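Side-chain contacts in tropomodulin TMD-1 (Caenorhabditis elegans, PDB 1PGV), which probably caps the pointed end of actin filaments, blocking both elongation and depolymerization there: residues Ala152-Glu157 with Arg172-Glu177; Leu110-Leu115 with Ser139-Gln144. All blocks are in the same frame, centred on the assembly; numbering follows the deposited sequence.

Contact 1: Ala152-Glu157 with Arg172-Glu177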
ATOM      1  N   ALA A 152       3.539  10.244  -9.432  1.00 13.70           N
ATOM      2  CA  ALA A 152       2.566   9.158  -9.350  1.00 15.99           C
ATOM      3  C   ALA A 152       1.409   9.576  -8.452  1.00 16.99           C
ATOM      4  O   ALA A 152       0.241   9.360  -8.781  1.00 14.79           O
ATOM      5  CB  ALA A 152       3.216   7.908  -8.783  1.00 16.18           C
ATOM      6  N   ILE A 153       1.752  10.164  -7.315  1.00 14.97           N
ATOM      7  CA  ILE A 153       0.751  10.617  -6.353  1.00 15.34           C
ATOM      8  C   ILE A 153      -0.107  11.734  -6.943  1.00 15.23           C
ATOM      9  O   ILE A 153      -1.331  11.747  -6.788  1.00 17.38           O
ATOM     10  CB  ILE A 153       1.434  11.109  -5.065  1.00 13.40           C
ATOM     11  CG1 ILE A 153       2.089   9.924  -4.347  1.00 16.19           C
ATOM     12  CG2 ILE A 153       0.417  11.799  -4.160  1.00 16.14           C
ATOM     13  CD1 ILE A 153       2.989  10.311  -3.182  1.00 17.83           C
ATOM     14  N   GLU A 154       0.536  12.671  -7.629  1.00 15.66           N
ATOM     15  CA  GLU A 154      -0.178  13.785  -8.226  1.00 16.33           C
ATOM     16  C   GLU A 154      -1.221  13.302  -9.231  1.00 16.25           C
ATOM     17  O   GLU A 154      -2.254  13.941  -9.416  1.00 16.15           O
ATOM     18  CB  GLU A 154       0.828  14.732  -8.889  1.00 20.67           C
ATOM     19  CG  GLU A 154       0.269  16.053  -9.337  1.00 25.88           C
ATOM     20  CD  GLU A 154       1.364  17.019  -9.750  1.00 28.59           C
ATOM     21  OE1 GLU A 154       1.926  17.707  -8.870  1.00 26.47           O
ATOM     22  OE2 GLU A 154       1.665  17.069 -10.958  1.00 28.49           O
ATOM     23  N   GLU A 155      -0.963  12.163  -9.870  1.00 16.39           N
ATOM     24  CA  GLU A 155      -1.896  11.618 -10.848  1.00 17.13           C
ATOM     25  C   GLU A 155      -2.979  10.759 -10.191  1.00 17.73           C
ATOM     26  O   GLU A 155      -4.012  10.474 -10.799  1.00 17.99           O
ATOM     27  CB  GLU A 155      -1.141  10.772 -11.878  1.00 18.21           C
ATOM     28  CG  GLU A 155      -1.935  10.474 -13.123  1.00 23.84           C
ATOM     29  CD  GLU A 155      -1.178   9.598 -14.100  1.00 23.17           C
ATOM     30  OE1 GLU A 155       0.057   9.765 -14.213  1.00 20.02           O
ATOM     31  OE2 GLU A 155      -1.826   8.757 -14.756  1.00 25.45           O
ATOM     32  N   ASN A 156      -2.739  10.348  -8.953  1.00 15.82           N
ATOM     33  CA  ASN A 156      -3.693   9.501  -8.235  1.00 14.73           C
ATOM     34  C   ASN A 156      -4.791  10.378  -7.626  1.00 16.96           C
ATOM     35  O   ASN A 156      -4.496  11.317  -6.899  1.00 15.18           O
ATOM     36  CB  ASN A 156      -2.968   8.733  -7.127  1.00 14.72           C
ATOM     37  CG  ASN A 156      -3.837   7.655  -6.493  1.00 14.02           C
ATOM     38  OD1 ASN A 156      -4.923   7.944  -5.976  1.00 13.18           O
ATOM     39  ND2 ASN A 156      -3.364   6.403  -6.532  1.00 12.59           N
ATOM     40  N   GLU A 157      -6.050  10.059  -7.921  1.00 16.91           N
ATOM     41  CA  GLU A 157      -7.176  10.845  -7.407  1.00 18.30           C
ATOM     42  C   GLU A 157      -7.803  10.313  -6.114  1.00 17.95           C
ATOM     43  O   GLU A 157      -8.626  10.999  -5.499  1.00 18.60           O
ATOM     44  CB  GLU A 157      -8.263  10.955  -8.480  1.00 21.59           C
ATOM     45  CG  GLU A 157      -7.849  11.735  -9.718  1.00 27.08           C
ATOM     46  CD  GLU A 157      -8.944  11.787 -10.776  1.00 32.23           C
ATOM     47  OE1 GLU A 157      -8.709  12.397 -11.838  1.00 35.36           O
ATOM     48  OE2 GLU A 157     -10.035  11.218 -10.552  1.00 34.02           O
ATOM     49  N   ARG A 172       7.396  17.340  -1.450  1.00 17.21           N
ATOM     50  CA  ARG A 172       6.554  17.582  -0.277  1.00 21.40           C
ATOM     51  C   ARG A 172       5.353  18.460  -0.637  1.00 21.31           C
ATOM     52  O   ARG A 172       4.209  18.137  -0.298  1.00 20.59           O
ATOM     53  CB  ARG A 172       7.377  18.246   0.830  1.00 23.89           C
ATOM     54  CG  ARG A 172       8.542  17.394   1.316  1.00 31.12           C
ATOM     55  CD  ARG A 172       9.319  18.069   2.437  1.00 37.65           C
ATOM     56  NE  ARG A 172       8.482  18.310   3.606  1.00 41.68           N
ATOM     57  CZ  ARG A 172       8.937  18.742   4.774  1.00 44.31           C
ATOM     58  NH1 ARG A 172      10.235  18.984   4.935  1.00 46.15           N
ATOM     59  NH2 ARG A 172       8.097  18.940   5.781  1.00 45.84           N
ATOM     60  N   HIS A 173       5.620  19.561  -1.336  1.00 22.77           N
ATOM     61  CA  HIS A 173       4.577  20.493  -1.753  1.00 25.18           C
ATOM     62  C   HIS A 173       3.573  19.875  -2.726  1.00 23.87           C
ATOM     63  O   HIS A 173       2.359  19.972  -2.521  1.00 23.59           O
ATOM     64  CB  HIS A 173       5.207  21.732  -2.399  1.00 29.46           C
ATOM     65  CG  HIS A 173       4.212  22.673  -3.007  1.00 35.15           C
ATOM     66  ND1 HIS A 173       3.308  23.393  -2.254  1.00 38.27           N
ATOM     67  CD2 HIS A 173       3.975  23.007  -4.298  1.00 37.44           C
ATOM     68  CE1 HIS A 173       2.559  24.130  -3.055  1.00 38.36           C
ATOM     69  NE2 HIS A 173       2.943  23.913  -4.301  1.00 39.15           N
ATOM     70  N   ARG A 174       4.068  19.242  -3.784  1.00 22.24           N
ATOM     71  CA  ARG A 174       3.172  18.643  -4.764  1.00 22.55           C
ATOM     72  C   ARG A 174       2.357  17.493  -4.175  1.00 20.26           C
ATOM     73  O   ARG A 174       1.188  17.307  -4.520  1.00 20.28           O
ATOM     74  CB  ARG A 174       3.965  18.193  -5.993  1.00 26.04           C
ATOM     75  CG  ARG A 174       4.661  19.365  -6.675  1.00 29.22           C
ATOM     76  CD  ARG A 174       5.439  18.969  -7.917  1.00 32.81           C
ATOM     77  NE  ARG A 174       4.575  18.638  -9.043  1.00 32.71           N
ATOM     78  CZ  ARG A 174       4.977  18.651 -10.309  1.00 33.75           C
ATOM     79  NH1 ARG A 174       6.228  18.984 -10.604  1.00 33.98           N
ATOM     80  NH2 ARG A 174       4.134  18.330 -11.278  1.00 34.86           N
ATOM     81  N   VAL A 175       2.962  16.730  -3.272  1.00 18.70           N
ATOM     82  CA  VAL A 175       2.259  15.623  -2.643  1.00 16.96           C
ATOM     83  C   VAL A 175       1.167  16.172  -1.722  1.00 17.36           C
ATOM     84  O   VAL A 175       0.013  15.748  -1.805  1.00 15.56           O
ATOM     85  CB  VAL A 175       3.234  14.729  -1.856  1.00 17.13           C
ATOM     86  CG1 VAL A 175       2.476  13.780  -0.939  1.00 17.15           C
ATOM     87  CG2 VAL A 175       4.066  13.913  -2.846  1.00 15.47           C
ATOM     88  N   SER A 176       1.525  17.119  -0.865  1.00 18.79           N
ATOM     89  CA  SER A 176       0.548  17.719   0.044  1.00 20.01           C
ATOM     90  C   SER A 176      -0.630  18.301  -0.740  1.00 20.19           C
ATOM     91  O   SER A 176      -1.792  18.079  -0.388  1.00 20.09           O
ATOM     92  CB  SER A 176       1.207  18.813   0.884  1.00 24.11           C
ATOM     93  OG  SER A 176       1.679  19.867   0.064  1.00 29.79           O
ATOM     94  N   GLU A 177      -0.340  19.042  -1.805  1.00 19.90           N
ATOM     95  CA  GLU A 177      -1.398  19.631  -2.621  1.00 21.43           C
ATOM     96  C   GLU A 177      -2.314  18.578  -3.233  1.00 20.10           C
ATOM     97  O   GLU A 177      -3.541  18.734  -3.245  1.00 18.53           O
ATOM     98  CB  GLU A 177      -0.797  20.488  -3.736  1.00 23.27           C
ATOM     99  CG  GLU A 177      -0.189  21.776  -3.233  1.00 30.91           C
ATOM    100  CD  GLU A 177      -1.222  22.667  -2.582  1.00 34.70           C
ATOM    101  OE1 GLU A 177      -2.188  23.048  -3.276  1.00 38.17           O
ATOM    102  OE2 GLU A 177      -1.075  22.981  -1.382  1.00 39.40           O
TER
HETATM  103  O   HOH W   1       0.296  18.576  -6.770  1.00 21.66           O

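Contact 2: Leu110-Leu115 with Ser139-Gln144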
ATOM      1  N   LEU A 110      12.053  -2.719   3.000  1.00 19.48           N
ATOM      2  CA  LEU A 110      11.754  -2.451   1.598  1.00 18.99           C
ATOM      3  C   LEU A 110      12.626  -1.326   1.051  1.00 19.22           C
ATOM      4  O   LEU A 110      12.915  -0.357   1.748  1.00 18.45           O
ATOM      5  CB  LEU A 110      10.274  -2.091   1.440  1.00 19.71           C
ATOM      6  CG  LEU A 110       9.302  -3.139   1.984  1.00 21.37           C
ATOM      7  CD1 LEU A 110       7.875  -2.729   1.637  1.00 18.25           C
ATOM      8  CD2 LEU A 110       9.621  -4.505   1.379  1.00 22.28           C
ATOM      9  N   THR A 111      13.042  -1.459  -0.204  1.00 18.52           N
ATOM     10  CA  THR A 111      13.893  -0.453  -0.832  1.00 18.72           C
ATOM     11  C   THR A 111      13.092   0.686  -1.447  1.00 19.66           C
ATOM     12  O   THR A 111      11.933   0.510  -1.820  1.00 17.29           O
ATOM     13  CB  THR A 111      14.749  -1.063  -1.955  1.00 20.18           C
ATOM     14  OG1 THR A 111      13.899  -1.462  -3.037  1.00 20.34           O
ATOM     15  CG2 THR A 111      15.513  -2.270  -1.443  1.00 21.38           C
ATOM     16  N   PRO A 112      13.709   1.871  -1.570  1.00 19.13           N
ATOM     17  CA  PRO A 112      13.036   3.034  -2.154  1.00 19.86           C
ATOM     18  C   PRO A 112      12.497   2.721  -3.545  1.00 20.48           C
ATOM     19  O   PRO A 112      11.411   3.170  -3.920  1.00 20.80           O
ATOM     20  CB  PRO A 112      14.141   4.087  -2.191  1.00 20.67           C
ATOM     21  CG  PRO A 112      14.942   3.760  -0.974  1.00 19.91           C
ATOM     22  CD  PRO A 112      15.035   2.246  -1.042  1.00 20.82           C
ATOM     23  N   GLU A 113      13.260   1.943  -4.309  1.00 20.52           N
ATOM     24  CA  GLU A 113      12.862   1.580  -5.662  1.00 21.58           C
ATOM     25  C   GLU A 113      11.584   0.751  -5.679  1.00 20.48           C
ATOM     26  O   GLU A 113      10.710   0.961  -6.517  1.00 19.79           O
ATOM     27  CB  GLU A 113      13.979   0.789  -6.356  1.00 25.26           C
ATOM     28  CG  GLU A 113      15.287   1.551  -6.539  1.00 31.49           C
ATOM     29  CD  GLU A 113      15.899   2.004  -5.225  1.00 33.04           C
ATOM     30  OE1 GLU A 113      16.004   1.181  -4.291  1.00 31.39           O
ATOM     31  OE2 GLU A 113      16.283   3.187  -5.130  1.00 37.70           O
ATOM     32  N   LEU A 114      11.477  -0.205  -4.762  1.00 19.26           N
ATOM     33  CA  LEU A 114      10.282  -1.035  -4.725  1.00 19.53           C
ATOM     34  C   LEU A 114       9.084  -0.190  -4.294  1.00 18.44           C
ATOM     35  O   LEU A 114       8.000  -0.313  -4.863  1.00 19.03           O
ATOM     36  CB  LEU A 114      10.461  -2.213  -3.768  1.00 20.31           C
ATOM     37  CG  LEU A 114       9.240  -3.138  -3.682  1.00 23.17           C
ATOM     38  CD1 LEU A 114       8.813  -3.578  -5.073  1.00 21.91           C
ATOM     39  CD2 LEU A 114       9.572  -4.338  -2.815  1.00 24.95           C
ATOM     40  N   LEU A 115       9.288   0.668  -3.300  1.00 16.51           N
ATOM     41  CA  LEU A 115       8.215   1.539  -2.819  1.00 15.80           C
ATOM     42  C   LEU A 115       7.696   2.414  -3.953  1.00 15.41           C
ATOM     43  O   LEU A 115       6.495   2.639  -4.075  1.00 15.24           O
ATOM     44  CB  LEU A 115       8.704   2.414  -1.667  1.00 15.98           C
ATOM     45  CG  LEU A 115       9.023   1.658  -0.374  1.00 16.35           C
ATOM     46  CD1 LEU A 115       9.407   2.649   0.720  1.00 17.86           C
ATOM     47  CD2 LEU A 115       7.802   0.831   0.049  1.00 17.63           C
ATOM     48  N   SER A 139      16.083   4.482   4.910  1.00 31.46           N
ATOM     49  CA  SER A 139      15.191   5.635   4.911  1.00 32.72           C
ATOM     50  C   SER A 139      15.338   6.604   3.735  1.00 30.80           C
ATOM     51  O   SER A 139      14.340   7.118   3.227  1.00 33.83           O
ATOM     52  CB  SER A 139      15.341   6.398   6.233  1.00 33.83           C
ATOM     53  OG  SER A 139      16.689   6.754   6.472  1.00 37.89           O
ATOM     54  N   VAL A 140      16.567   6.849   3.294  1.00 28.82           N
ATOM     55  CA  VAL A 140      16.808   7.782   2.191  1.00 26.14           C
ATOM     56  C   VAL A 140      16.299   7.274   0.847  1.00 24.09           C
ATOM     57  O   VAL A 140      16.832   6.315   0.288  1.00 21.26           O
ATOM     58  CB  VAL A 140      18.308   8.109   2.062  1.00 27.53           C
ATOM     59  CG1 VAL A 140      18.532   9.110   0.932  1.00 29.37           C
ATOM     60  CG2 VAL A 140      18.825   8.670   3.382  1.00 30.86           C
ATOM     61  N   LEU A 141      15.273   7.939   0.323  1.00 20.98           N
ATOM     62  CA  LEU A 141      14.677   7.554  -0.950  1.00 19.54           C
ATOM     63  C   LEU A 141      15.545   7.920  -2.149  1.00 18.51           C
ATOM     64  O   LEU A 141      15.660   7.147  -3.101  1.00 19.34           O
ATOM     65  CB  LEU A 141      13.314   8.228  -1.113  1.00 20.75           C
ATOM     66  CG  LEU A 141      12.263   7.929  -0.044  1.00 23.32           C
ATOM     67  CD1 LEU A 141      11.052   8.833  -0.254  1.00 21.36           C
ATOM     68  CD2 LEU A 141      11.862   6.463  -0.118  1.00 25.88           C
ATOM     69  N   GLY A 142      16.139   9.105  -2.101  1.00 16.14           N
ATOM     70  CA  GLY A 142      16.959   9.565  -3.208  1.00 16.50           C
ATOM     71  C   GLY A 142      16.114  10.390  -4.155  1.00 14.73           C
ATOM     72  O   GLY A 142      14.885  10.236  -4.210  1.00 15.71           O
ATOM     73  N   ASN A 143      16.763  11.248  -4.931  1.00 15.74           N
ATOM     74  CA  ASN A 143      16.052  12.119  -5.850  1.00 14.54           C
ATOM     75  C   ASN A 143      15.165  11.436  -6.885  1.00 16.06           C
ATOM     76  O   ASN A 143      14.008  11.819  -7.062  1.00 14.37           O
ATOM     77  CB  ASN A 143      17.040  13.038  -6.573  1.00 16.78           C
ATOM     78  CG  ASN A 143      16.343  14.111  -7.379  1.00 17.34           C
ATOM     79  OD1 ASN A 143      15.586  14.920  -6.836  1.00 17.37           O
ATOM     80  ND2 ASN A 143      16.586  14.123  -8.686  1.00 19.64           N
ATOM     81  N   GLN A 144      15.689  10.431  -7.574  1.00 16.84           N
ATOM     82  CA  GLN A 144      14.896   9.773  -8.596  1.00 18.07           C
ATOM     83  C   GLN A 144      13.611   9.160  -8.052  1.00 17.25           C
ATOM     84  O   GLN A 144      12.549   9.281  -8.671  1.00 16.31           O
ATOM     85  CB  GLN A 144      15.733   8.717  -9.314  1.00 21.86           C
ATOM     86  CG  GLN A 144      16.909   9.317 -10.072  1.00 29.04           C
ATOM     87  CD  GLN A 144      17.524   8.360 -11.075  1.00 32.44           C
ATOM     88  OE1 GLN A 144      18.476   8.708 -11.770  1.00 37.75           O
ATOM     89  NE2 GLN A 144      16.979   7.152 -11.159  1.00 35.49           N
TER

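Contact 1: Ala152-Glu157 with Arg172-Glu177
I153, in the last turn of helix 143-155, meets V175 of helix 169-190, methyl against methyl; the two helices are successive along the chain in the leucine-rich-repeat-like C-terminal domain. CD1 of I153 lies 3.8 Å from CG2 of V175, with CG1 of the same valine a little farther off, and the two side chains run at a slant to each other. Both residues are buried: L119 of helix 112-121 also packs on I153, and F166 on V175.

One residue on, E154 carries the polar half. Its CG is anti to the backbone N (chi1 -170°) and the chain runs out extended, which takes the carboxylate across to R174. The arginine grips it side-on, one nitrogen to each oxygen: NE of R174 donates to OE1 of E154 at 2.8 Å, and NH2 donates to OE2, also at 2.8 Å. Both bonds are fairly straight. OE2 uses its syn lone pair, whereas OE1 is met on the syn side but somewhat out of the carboxylate plane; the two flat groups are turned 27° apart. A bend at chi3 (72°) swings the guanidinium round to present this side to the acid. A water donates to OE1 of E154 at 2.8 Å and to the backbone O of R174 at 2.7 Å, tying the carboxylate to the opposing helix a second time.

R174 has another charge to serve, since NH1 forms a salt bridge with E170. A leucine here would probably leave both E154 and E170 without their positive mate and free the E154 carboxylate to turn.

The chemistry is thus split, with buried methyl groups packed together and a two-pronged salt bridge between two partly exposed side chains. E154 sits near the C-terminal end of helix 143-155, where a negative charge is usually unwelcome; the guanidinium probably offsets that.

Contact 2: Leu110-Leu115 with Ser139-Gln144
The one ring that takes part is the pyrrolidine of P112, and it touches V140 and L141 through its CB and CG carbons. CG of P112 comes to 3.4 Å from the backbone O of V140, and CB of P112 lies 3.5 Å from that of L141. The flat carboxylate of E113 only comes near, with OE2 of E113 4.5 Å from L141 O.

The side chain of L141 adds the apolar part. Having CG of L141 anti to its carbonyl carbon (chi1 -59°) brings the end of the side chain nearer the proline, CD2 of L141 lying 3.9 Å from CB of P112.

Both segments are helix starts. T111 is the N-cap of helix 112-121: OG1 of T111 accepts from L114 N at 3.2 Å and is also hydrogen-bonded to D84. G142 takes the N-cap position of helix 143-155, with a positive phi at which a CB would press on the carbonyl O of L141.

The contact therefore joins two successive strand-to-helix connections of a leucine-rich-repeat-like fold, those following strands 102-104 and 130-132. V145 of helix 143-155 packs against P112, and L141 reaches I164, just past strand 161-163.

Contacts 1 and 2 share helix 143-155 and use its two ends. Contact 2 joins the approach to its N-terminus to helix 112-121, the helix before it; contact 1 joins its last turn to helix 169-190, the helix after it. Their centres are about 17 Å apart and their nearest atoms about 8 Å, so they do not touch. Along the chain, both segments of contact 2 come before either segment of contact 1. Together they link three successive helices at the C-terminal side of this domain, which is the C-terminal domain of tropomodulin. Contact 2 is apolar and backbone packing, whereas contact 1 adds an ion pair.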